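Local coordinates for protein dihydroorotate dehydrogenase (Schistosoma mansoni, PDB 6UY4) that probably catalyses the quinone-dependent oxidation of (S)-dihydroorotate to orotate in de novo pyrimidine synthesis, using bound FMN as its cofactor, at residues L239-D245 and M268-T274; H148-Y152 and K189-V193; D178-V184 and D220-V225. One frame throughout, in Å; residues are numbered along the deposited sequence.

Interaction 1: residues L239-D245 and M268-T274; sequences LLKISPD and MIISNTT. With FMN (flavin mononucleotide), chain G.
Met-268 enters the contact beside Leu-240 and Ile-242, on the side of the sheet covered by helix 305-321. Its side chain bends at the last torsion (chi3 57°), which carries CE 3.7 Å from CG2 of Ile-242. Ile-269 points to the other face. Its N donates to Leu-240 O at 2.9 Å, and its O accepts from Ile-242 N at 3.1 Å, the alternating pattern of parallel strands. Ile-269 CG2 lies against the aliphatic stem of Lys-241, 3.7 Å from CG. With CG anti to the backbone N (chi1 -174°) and every later torsion extended, that lysine spans the distance from the strand to the flavin, where NZ donates to O2, N1 and, at 3.0 Å, O3' of FMN. Ile-270 runs alongside Ile-242, and a cis peptide follows it. Ser-271 then turns its OG toward the ring of Pro-244, while its carbonyl O takes a weak hydrogen bond from the ribityl O3'. Asn-272 N bonds to Ile-242 O at 3.0 Å, and its OD1 comes within 3.4 Å of C1' of FMN. Thr-274 ends the walk with CG2 against the carboxylate of Asp-245, whose OD1 is held by a salt bridge to Lys-310. The contact joins the two parallel strands of a right-handed beta-alpha-beta unit, linked by helix 248-259, in the TIM barrel, with the FMN site formed at the C-terminal ends of its strands.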
loop_
_atom_site.group_PDB
_atom_site.type_symbol
_atom_site.label_atom_id
_atom_site.label_comp_id
_atom_site.label_asym_id
_atom_site.label_seq_id
_atom_site.Cartn_x
_atom_site.Cartn_y
_atom_site.Cartn_z
ATOM N N LEU A 239 -4.036 -5.539 -10.300
ATOM C CA LEU A 239 -4.744 -4.494 -9.578
ATOM C C LEU A 239 -4.156 -3.129 -9.911
ATOM O O LEU A 239 -2.973 -3.004 -10.237
ATOM C CB LEU A 239 -4.691 -4.726 -8.064
ATOM C CG LEU A 239 -5.731 -5.673 -7.460
ATOM C CD1 LEU A 239 -5.528 -7.107 -7.927
ATOM C CD2 LEU A 239 -5.695 -5.593 -5.946
ATOM N N LEU A 240 -5.000 -2.104 -9.823
ATOM C CA LEU A 240 -4.614 -0.732 -10.120
ATOM C C LEU A 240 -4.817 0.113 -8.871
ATOM O O LEU A 240 -5.937 0.209 -8.359
ATOM C CB LEU A 240 -5.431 -0.177 -11.288
ATOM C CG LEU A 240 -4.736 0.858 -12.167
ATOM C CD1 LEU A 240 -3.460 0.278 -12.758
ATOM C CD2 LEU A 240 -5.668 1.347 -13.266
ATOM N N LYS A 241 -3.739 0.721 -8.384
ATOM C CA LYS A 241 -3.774 1.545 -7.183
ATOM C C LYS A 241 -3.757 3.013 -7.590
ATOM O O LYS A 241 -2.847 3.454 -8.300
ATOM C CB LYS A 241 -2.595 1.219 -6.269
ATOM C CG LYS A 241 -2.624 1.934 -4.931
ATOM C CD LYS A 241 -1.525 1.414 -4.021
ATOM C CE LYS A 241 -1.560 2.091 -2.664
ATOM N NZ LYS A 241 -0.515 1.545 -1.755
ATOM N N ILE A 242 -4.756 3.765 -7.140
ATOM C CA ILE A 242 -4.939 5.146 -7.555
ATOM C C ILE A 242 -4.734 6.067 -6.356
ATOM O O ILE A 242 -4.593 5.627 -5.215
ATOM C CB ILE A 242 -6.322 5.379 -8.192
ATOM C CG1 ILE A 242 -7.418 5.259 -7.132
ATOM C CG2 ILE A 242 -6.560 4.391 -9.323
ATOM C CD1 ILE A 242 -8.801 5.566 -7.647
ATOM N N SER A 243 -4.726 7.368 -6.633
ATOM C CA SER A 243 -4.580 8.502 -5.735
ATOM C C SER A 243 -5.944 9.073 -5.369
ATOM O O SER A 243 -6.854 9.093 -6.206
ATOM C CB SER A 243 -3.731 9.596 -6.384
ATOM O OG SER A 243 -3.663 10.750 -5.567
ATOM N N PRO A 244 -6.122 9.537 -4.130
ATOM C CA PRO A 244 -7.403 10.139 -3.736
ATOM C C PRO A 244 -7.587 11.573 -4.205
ATOM O O PRO A 244 -8.641 12.161 -3.936
ATOM C CB PRO A 244 -7.346 10.069 -2.205
ATOM C CG PRO A 244 -5.895 10.194 -1.897
ATOM C CD PRO A 244 -5.169 9.480 -3.007
ATOM N N ASP A 245 -6.606 12.147 -4.896
ATOM C CA ASP A 245 -6.653 13.540 -5.317
ATOM C C ASP A 245 -7.164 13.715 -6.740
ATOM O O ASP A 245 -7.181 14.845 -7.241
ATOM C CB ASP A 245 -5.265 14.172 -5.182
ATOM C CG ASP A 245 -4.718 14.070 -3.773
ATOM O OD1 ASP A 245 -5.527 14.097 -2.822
ATOM O OD2 ASP A 245 -3.484 13.957 -3.616
ATOM N N MET A 268 -9.066 -2.900 -7.922
ATOM C CA MET A 268 -8.475 -1.593 -7.688
ATOM C C MET A 268 -8.190 -1.409 -6.205
ATOM O O MET A 268 -8.821 -2.028 -5.344
ATOM C CB MET A 268 -9.382 -0.463 -8.190
ATOM C CG MET A 268 -9.569 -0.440 -9.696
ATOM S SD MET A 268 -10.571 0.952 -10.245
ATOM C CE MET A 268 -9.621 2.321 -9.587
ATOM N N ILE A 269 -7.228 -0.536 -5.919
ATOM C CA ILE A 269 -6.815 -0.212 -4.559
ATOM C C ILE A 269 -7.006 1.284 -4.360
ATOM O O ILE A 269 -6.422 2.093 -5.093
ATOM C CB ILE A 269 -5.359 -0.623 -4.291
ATOM C CG1 ILE A 269 -5.213 -2.145 -4.374
ATOM C CG2 ILE A 269 -4.904 -0.116 -2.937
ATOM C CD1 ILE A 269 -3.806 -2.638 -4.113
ATOM N N ILE A 270 -7.824 1.652 -3.377
ATOM C CA ILE A 270 -8.149 3.045 -3.088
ATOM C C ILE A 270 -7.899 3.277 -1.603
ATOM O O ILE A 270 -8.609 2.717 -0.758
ATOM C CB ILE A 270 -9.601 3.394 -3.454
ATOM C CG1 ILE A 270 -9.890 3.072 -4.923
ATOM C CG2 ILE A 270 -9.887 4.858 -3.167
ATOM C CD1 ILE A 270 -10.512 1.707 -5.148
ATOM N N SER A 271 -6.901 4.099 -1.276
ATOM C CA SER A 271 -6.057 4.783 -2.251
ATOM C C SER A 271 -4.636 4.929 -1.717
ATOM O O SER A 271 -4.253 4.265 -0.753
ATOM C CB SER A 271 -6.623 6.165 -2.588
ATOM O OG SER A 271 -6.696 6.978 -1.430
ATOM N N ASN A 272 -3.858 5.812 -2.345
ATOM C CA ASN A 272 -2.506 6.107 -1.884
ATOM C C ASN A 272 -2.533 7.312 -0.949
ATOM O O ASN A 272 -3.497 7.496 -0.198
ATOM C CB ASN A 272 -1.575 6.352 -3.075
ATOM C CG ASN A 272 -0.123 6.034 -2.759
ATOM O OD1 ASN A 272 0.404 6.437 -1.721
ATOM N ND2 ASN A 272 0.530 5.302 -3.653
ATOM N N THR A 273 -1.495 8.142 -0.990
ATOM C CA THR A 273 -1.375 9.289 -0.102
ATOM C C THR A 273 -1.844 10.568 -0.790
ATOM O O THR A 273 -1.949 10.645 -2.017
ATOM C CB THR A 273 0.070 9.456 0.377
ATOM O OG1 THR A 273 0.940 9.585 -0.754
ATOM C CG2 THR A 273 0.499 8.255 1.206
ATOM N N THR A 274 -2.123 11.580 0.028
ATOM C CA THR A 274 -2.581 12.884 -0.436
ATOM C C THR A 274 -1.437 13.888 -0.374
ATOM O O THR A 274 -0.626 13.863 0.557
ATOM C CB THR A 274 -3.759 13.377 0.412
ATOM O OG1 THR A 274 -4.878 12.503 0.233
ATOM C CG2 THR A 274 -4.168 14.795 0.025
HETATM N N1 FMN G . 2.373 2.903 -1.590
HETATM C C2 FMN G . 2.780 2.221 -2.720
HETATM O O2 FMN G . 1.949 1.845 -3.544
HETATM N N3 FMN G . 4.119 1.959 -2.928
HETATM C C4 FMN G . 5.058 2.378 -2.009
HETATM O O4 FMN G . 6.251 2.145 -2.195
HETATM C C4A FMN G . 4.653 3.065 -0.870
HETATM N N5 FMN G . 5.587 3.488 0.052
HETATM C C5A FMN G . 5.184 4.166 1.183
HETATM C C6 FMN G . 6.131 4.586 2.110
HETATM C C7 FMN G . 5.734 5.273 3.251
HETATM C C7M FMN G . 6.761 5.725 4.247
HETATM C C8 FMN G . 4.385 5.538 3.466
HETATM C C8M FMN G . 3.953 6.279 4.697
HETATM C C9 FMN G . 3.439 5.118 2.537
HETATM C C9A FMN G . 3.833 4.429 1.394
HETATM N N10 FMN G . 2.897 4.004 0.467
HETATM C C10 FMN G . 3.305 3.327 -0.664
HETATM C "C1'" FMN G . 1.437 4.279 0.666
HETATM C "C2'" FMN G . 0.790 3.170 1.487
HETATM O "O2'" FMN G . 1.038 1.920 0.883
HETATM C "C3'" FMN G . -0.715 3.376 1.587
HETATM O "O3'" FMN G . -1.255 3.552 0.296
HETATM C "C4'" FMN G . -1.080 4.577 2.454
HETATM O "O4'" FMN G . -0.042 4.872 3.364
HETATM C "C5'" FMN G . -2.347 4.250 3.226
HETATM O "O5'" FMN G . -2.584 5.207 4.227
HETATM P P FMN G . -2.523 4.743 5.765
HETATM O O1P FMN G . -2.884 5.928 6.627
HETATM O O2P FMN G . -3.475 3.596 6.007
HETATM O O3P FMN G . -1.114 4.314 6.081
#

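Interaction 2: residues H148-Y152 and K189-V193; sequences HDAVY and KFGEV
The ring of Phe-190 stands edge-on to one face of the His-148 imidazole in a T-shaped stack, centroids 5.3 Å apart and planes at 88°. CE2 is the corner that does the touching, 3.5 Å from His-148 ND1, which lies in the plane of the phenyl ring at its edge. Over one face of the same phenyl, offset toward the rim, sits CG of its own neighbour Lys-189. The carbonyl carbon of Val-151 meets another part of the phenyl edge, and CE1 packs 3.7 Å from CB of Tyr-152. The tyrosine ring in turn has Phe-190 CD1 near its plane, at its edge. Because CG of Tyr-152 is anti to the backbone N (chi1 173°), the ring reaches across to the backbone of Lys-189 and to Val-193, placing CE1 3.5 Å from Lys-189 O and 3.9 Å from Val-193 CG1. Lys-189 bends at its second torsion (chi2 71°), runs past Tyr-152 with CE 3.9 Å from its CB, and brings NZ to 3.2 Å from Asp-149 OD1, a salt bridge whose hydrogen bond is weak. The chemistry is therefore divided: the rings of His-148 and Phe-190, with Val-151, pack against strands 109-115 and 165-170, Tyr-152 packs on the chain from Lys-189 to Val-193, and the one ionic link lies at the more exposed margin, where solvent would be expected to weaken it.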
loop_
_atom_site.group_PDB
_atom_site.type_symbol
_atom_site.label_atom_id
_atom_site.label_comp_id
_atom_site.label_asym_id
_atom_site.label_seq_id
_atom_site.Cartn_x
_atom_site.Cartn_y
_atom_site.Cartn_z
ATOM N N HIS A 148 14.392 -5.732 -9.357
ATOM C CA HIS A 148 13.580 -6.923 -9.594
ATOM C C HIS A 148 14.282 -8.179 -9.092
ATOM O O HIS A 148 13.678 -9.006 -8.401
ATOM C CB HIS A 148 13.258 -7.055 -11.082
ATOM C CG HIS A 148 12.117 -6.200 -11.534
ATOM N ND1 HIS A 148 11.403 -5.396 -10.673
ATOM C CD2 HIS A 148 11.564 -6.028 -12.758
ATOM C CE1 HIS A 148 10.459 -4.762 -11.347
ATOM N NE2 HIS A 148 10.536 -5.128 -12.615
ATOM N N ASP A 149 15.565 -8.332 -9.426
ATOM C CA ASP A 149 16.261 -9.587 -9.156
ATOM C C ASP A 149 16.442 -9.825 -7.662
ATOM O O ASP A 149 16.249 -10.948 -7.180
ATOM C CB ASP A 149 17.612 -9.593 -9.869
ATOM C CG ASP A 149 17.477 -9.454 -11.372
ATOM O OD1 ASP A 149 16.335 -9.317 -11.857
ATOM O OD2 ASP A 149 18.514 -9.485 -12.069
ATOM N N ALA A 150 16.816 -8.785 -6.912
ATOM C CA ALA A 150 17.053 -8.960 -5.481
ATOM C C ALA A 150 15.766 -9.315 -4.745
ATOM O O ALA A 150 15.767 -10.177 -3.859
ATOM C CB ALA A 150 17.678 -7.695 -4.894
ATOM N N VAL A 151 14.656 -8.665 -5.102
ATOM C CA VAL A 151 13.389 -8.954 -4.439
ATOM C C VAL A 151 12.821 -10.287 -4.912
ATOM O O VAL A 151 12.191 -11.012 -4.132
ATOM C CB VAL A 151 12.396 -7.799 -4.666
ATOM C CG1 VAL A 151 11.085 -8.064 -3.938
ATOM C CG2 VAL A 151 13.002 -6.483 -4.205
ATOM N N TYR A 152 13.035 -10.638 -6.183
ATOM C CA TYR A 152 12.530 -11.908 -6.694
ATOM C C TYR A 152 13.223 -13.097 -6.041
ATOM O O TYR A 152 12.599 -14.147 -5.852
ATOM C CB TYR A 152 12.693 -11.967 -8.214
ATOM C CG TYR A 152 12.345 -13.306 -8.821
ATOM C CD1 TYR A 152 11.023 -13.667 -9.043
ATOM C CD2 TYR A 152 13.339 -14.208 -9.178
ATOM C CE1 TYR A 152 10.700 -14.891 -9.598
ATOM C CE2 TYR A 152 13.026 -15.433 -9.734
ATOM C CZ TYR A 152 11.706 -15.769 -9.942
ATOM O OH TYR A 152 11.390 -16.988 -10.496
ATOM N N LYS A 189 8.154 -10.605 -14.408
ATOM C CA LYS A 189 9.128 -11.060 -13.420
ATOM C C LYS A 189 8.457 -11.729 -12.225
ATOM O O LYS A 189 8.914 -12.782 -11.766
ATOM C CB LYS A 189 9.987 -9.884 -12.951
ATOM C CG LYS A 189 11.151 -10.275 -12.054
ATOM C CD LYS A 189 12.235 -10.998 -12.838
ATOM C CE LYS A 189 13.455 -11.276 -11.972
ATOM N NZ LYS A 189 14.568 -11.878 -12.759
ATOM N N PHE A 190 7.381 -11.138 -11.708
ATOM C CA PHE A 190 6.734 -11.623 -10.497
ATOM C C PHE A 190 5.386 -12.282 -10.750
ATOM O O PHE A 190 4.741 -12.723 -9.793
ATOM C CB PHE A 190 6.556 -10.471 -9.499
ATOM C CG PHE A 190 7.842 -9.807 -9.103
ATOM C CD1 PHE A 190 8.646 -10.359 -8.120
ATOM C CD2 PHE A 190 8.243 -8.629 -9.709
ATOM C CE1 PHE A 190 9.830 -9.750 -7.752
ATOM C CE2 PHE A 190 9.427 -8.013 -9.345
ATOM C CZ PHE A 190 10.221 -8.575 -8.364
ATOM N N GLY A 191 4.942 -12.368 -12.006
ATOM C CA GLY A 191 3.626 -12.912 -12.291
ATOM C C GLY A 191 3.465 -14.379 -11.949
ATOM O O GLY A 191 2.333 -14.840 -11.766
ATOM N N GLU A 192 4.567 -15.121 -11.856
ATOM C CA GLU A 192 4.494 -16.549 -11.572
ATOM C C GLU A 192 4.535 -16.866 -10.084
ATOM O O GLU A 192 4.006 -17.903 -9.668
ATOM C CB GLU A 192 5.636 -17.285 -12.280
ATOM C CG GLU A 192 5.599 -17.190 -13.797
ATOM C CD GLU A 192 4.500 -18.033 -14.413
ATOM O OE1 GLU A 192 3.945 -18.901 -13.706
ATOM O OE2 GLU A 192 4.191 -17.827 -15.604
ATOM N N VAL A 193 5.143 -16.003 -9.273
ATOM C CA VAL A 193 5.309 -16.274 -7.851
ATOM C C VAL A 193 4.361 -15.464 -6.972
ATOM O O VAL A 193 4.071 -15.897 -5.847
ATOM C CB VAL A 193 6.768 -16.045 -7.405
ATOM C CG1 VAL A 193 7.709 -16.955 -8.180
ATOM C CG2 VAL A 193 7.160 -14.583 -7.583
#

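Interaction 3: residues D178-V184 and D220-V225; sequences DPTADYV and DLLSKV
Thr-180 and Leu-221 bury equal surface, more than any other residue of the contact, and they meet directly. The two side chains lie antiparallel alongside one another, with CD1 of Leu-221 3.7 Å from CB of Thr-180 and close to its CG2 as well. The same methyl also touches Tyr-183, one turn further along, 3.7 Å from CD2 of the ring. Leu-221 has CG anti to the backbone N (chi1 170°), which carries CD1 against both Thr-180 and Tyr-183. The threonine is split between two tasks. Its CG2 lies near the carboxylate of Asp-220, while OG1 turns back to its own segment and donates to Asp-178 OD1 at 2.8 Å, arriving from above the carboxylate plane. Asp-178 occupies the N-cap position of helix 179-190, so this bond ties the capping residue to the first turn.

Val-184 carries the other end of the interface. Its CG2 packs 3.8 Å from CB of Lys-224, the two side chains running nearly perpendicular, and 4.1 Å from CG2 of Val-225. Beyond CG the lysine is extended, and NZ forms a salt bridge to Asp-220 OD1 at 3.4 Å within its own helix. Asp-178 OD2 is 4.3 Å from the same NZ, too far for a salt bridge, yet the opposite charges should attract. No hydrogen bond crosses between the two segments.

On the inner side, Tyr-183 and Val-225 both reach Ile-199 of strand 196-200. The short helical segments run roughly parallel, 9.3 Å apart at an angle of 32°, as neighbouring helices do in the outer layer of a TIM barrel, here that of the dihydroorotate dehydrogenase fold.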
loop_
_atom_site.group_PDB
_atom_site.type_symbol
_atom_site.label_atom_id
_atom_site.label_comp_id
_atom_site.label_asym_id
_atom_site.label_seq_id
_atom_site.Cartn_x
_atom_site.Cartn_y
_atom_site.Cartn_z
ATOM N N ASP A 178 11.079 4.065 -21.176
ATOM C CA ASP A 178 9.669 3.722 -21.331
ATOM C C ASP A 178 9.145 3.167 -20.013
ATOM O O ASP A 178 9.422 2.005 -19.677
ATOM C CB ASP A 178 9.479 2.704 -22.459
ATOM C CG ASP A 178 8.021 2.504 -22.828
ATOM O OD1 ASP A 178 7.161 3.233 -22.286
ATOM O OD2 ASP A 178 7.732 1.620 -23.662
ATOM N N PRO A 179 8.397 3.950 -19.229
ATOM C CA PRO A 179 7.903 3.426 -17.943
ATOM C C PRO A 179 6.969 2.240 -18.094
ATOM O O PRO A 179 6.995 1.328 -17.259
ATOM C CB PRO A 179 7.189 4.638 -17.325
ATOM C CG PRO A 179 7.768 5.827 -18.027
ATOM C CD PRO A 179 8.056 5.368 -19.420
ATOM N N THR A 180 6.139 2.226 -19.141
ATOM C CA THR A 180 5.246 1.093 -19.357
ATOM C C THR A 180 6.026 -0.195 -19.573
ATOM O O THR A 180 5.560 -1.274 -19.190
ATOM C CB THR A 180 4.325 1.359 -20.548
ATOM O OG1 THR A 180 5.094 1.366 -21.756
ATOM C CG2 THR A 180 3.627 2.700 -20.391
ATOM N N ALA A 181 7.211 -0.105 -20.180
ATOM C CA ALA A 181 8.057 -1.286 -20.327
ATOM C C ALA A 181 8.530 -1.794 -18.970
ATOM O O ALA A 181 8.676 -3.006 -18.772
ATOM C CB ALA A 181 9.248 -0.971 -21.229
ATOM N N ASP A 182 8.771 -0.881 -18.024
ATOM C CA ASP A 182 9.164 -1.295 -16.681
ATOM C C ASP A 182 8.032 -2.034 -15.980
ATOM O O ASP A 182 8.269 -3.037 -15.297
ATOM C CB ASP A 182 9.596 -0.082 -15.860
ATOM C CG ASP A 182 10.876 0.543 -16.374
ATOM O OD1 ASP A 182 11.253 0.265 -17.534
ATOM O OD2 ASP A 182 11.512 1.304 -15.616
ATOM N N TYR A 183 6.797 -1.549 -16.132
ATOM C CA TYR A 183 5.658 -2.242 -15.539
ATOM C C TYR A 183 5.449 -3.607 -16.181
ATOM O O TYR A 183 5.134 -4.582 -15.490
ATOM C CB TYR A 183 4.396 -1.388 -15.667
ATOM C CG TYR A 183 4.440 -0.105 -14.867
ATOM C CD1 TYR A 183 4.441 -0.131 -13.479
ATOM C CD2 TYR A 183 4.467 1.132 -15.499
ATOM C CE1 TYR A 183 4.476 1.036 -12.742
ATOM C CE2 TYR A 183 4.503 2.307 -14.769
ATOM C CZ TYR A 183 4.508 2.252 -13.392
ATOM O OH TYR A 183 4.542 3.416 -12.660
ATOM N N VAL A 184 5.627 -3.696 -17.501
ATOM C CA VAL A 184 5.494 -4.979 -18.187
ATOM C C VAL A 184 6.578 -5.944 -17.723
ATOM O O VAL A 184 6.317 -7.134 -17.503
ATOM C CB VAL A 184 5.528 -4.774 -19.714
ATOM C CG1 VAL A 184 5.662 -6.107 -20.432
ATOM C CG2 VAL A 184 4.277 -4.046 -20.178
ATOM N N ASP A 220 -3.006 2.473 -22.982
ATOM C CA ASP A 220 -1.841 1.824 -23.574
ATOM C C ASP A 220 -1.092 0.994 -22.539
ATOM O O ASP A 220 -0.671 -0.135 -22.823
ATOM C CB ASP A 220 -0.917 2.874 -24.189
ATOM C CG ASP A 220 0.494 2.365 -24.382
ATOM O OD1 ASP A 220 0.732 1.631 -25.364
ATOM O OD2 ASP A 220 1.364 2.696 -23.547
ATOM N N LEU A 221 -0.918 1.538 -21.333
ATOM C CA LEU A 221 -0.222 0.807 -20.279
ATOM C C LEU A 221 -0.962 -0.478 -19.925
ATOM O O LEU A 221 -0.362 -1.556 -19.865
ATOM C CB LEU A 221 -0.060 1.696 -19.046
ATOM C CG LEU A 221 0.437 1.024 -17.764
ATOM C CD1 LEU A 221 1.829 0.446 -17.955
ATOM C CD2 LEU A 221 0.418 2.008 -16.605
ATOM N N LEU A 222 -2.275 -0.382 -19.697
ATOM C CA LEU A 222 -3.046 -1.566 -19.331
ATOM C C LEU A 222 -3.081 -2.587 -20.460
ATOM O O LEU A 222 -3.128 -3.794 -20.197
ATOM C CB LEU A 222 -4.466 -1.169 -18.931
ATOM C CG LEU A 222 -4.594 -0.324 -17.663
ATOM C CD1 LEU A 222 -6.057 -0.132 -17.295
ATOM C CD2 LEU A 222 -3.825 -0.962 -16.518
ATOM N N SER A 223 -3.057 -2.132 -21.712
ATOM C CA SER A 223 -3.074 -3.064 -22.836
ATOM C C SER A 223 -1.806 -3.909 -22.861
ATOM O O SER A 223 -1.868 -5.139 -22.973
ATOM C CB SER A 223 -3.244 -2.297 -24.148
ATOM O OG SER A 223 -3.367 -3.186 -25.244
ATOM N N LYS A 224 -0.643 -3.264 -22.754
ATOM C CA LYS A 224 0.616 -4.001 -22.754
ATOM C C LYS A 224 0.754 -4.863 -21.505
ATOM O O LYS A 224 1.285 -5.979 -21.570
ATOM C CB LYS A 224 1.791 -3.030 -22.865
ATOM C CG LYS A 224 1.857 -2.274 -24.180
ATOM C CD LYS A 224 2.938 -1.206 -24.144
ATOM C CE LYS A 224 3.077 -0.513 -25.487
ATOM N NZ LYS A 224 3.962 0.684 -25.403
ATOM N N VAL A 225 0.284 -4.364 -20.360
ATOM C CA VAL A 225 0.398 -5.120 -19.116
ATOM C C VAL A 225 -0.456 -6.381 -19.173
ATOM O O VAL A 225 -0.016 -7.463 -18.767
ATOM C CB VAL A 225 0.024 -4.230 -17.917
ATOM C CG1 VAL A 225 -0.261 -5.077 -16.689
ATOM C CG2 VAL A 225 1.145 -3.244 -17.629
#

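In the fold
The three contacts sample the wall and the surrounding helices of one barrel. Interaction 1 lies in the wall itself and is the one that touches FMN; interactions 2 and 3 belong to the surrounding helices, where the side chains of Val-151 and Tyr-183 come no nearer than about 11 and 10 Å to the flavin. Interactions 2 and 3 share helix 179-190, one near its end and one at its start, their centres 16 Å apart, and they meet where His-148 NE2 lies 4.1 Å from Asp-182 O. Interaction 3 reaches interaction 1 through Leu-222 CD2, 4.0 Å from Leu-240 CD1. Interactions 1 and 2 do not touch, with nearest atoms about 11 Å apart.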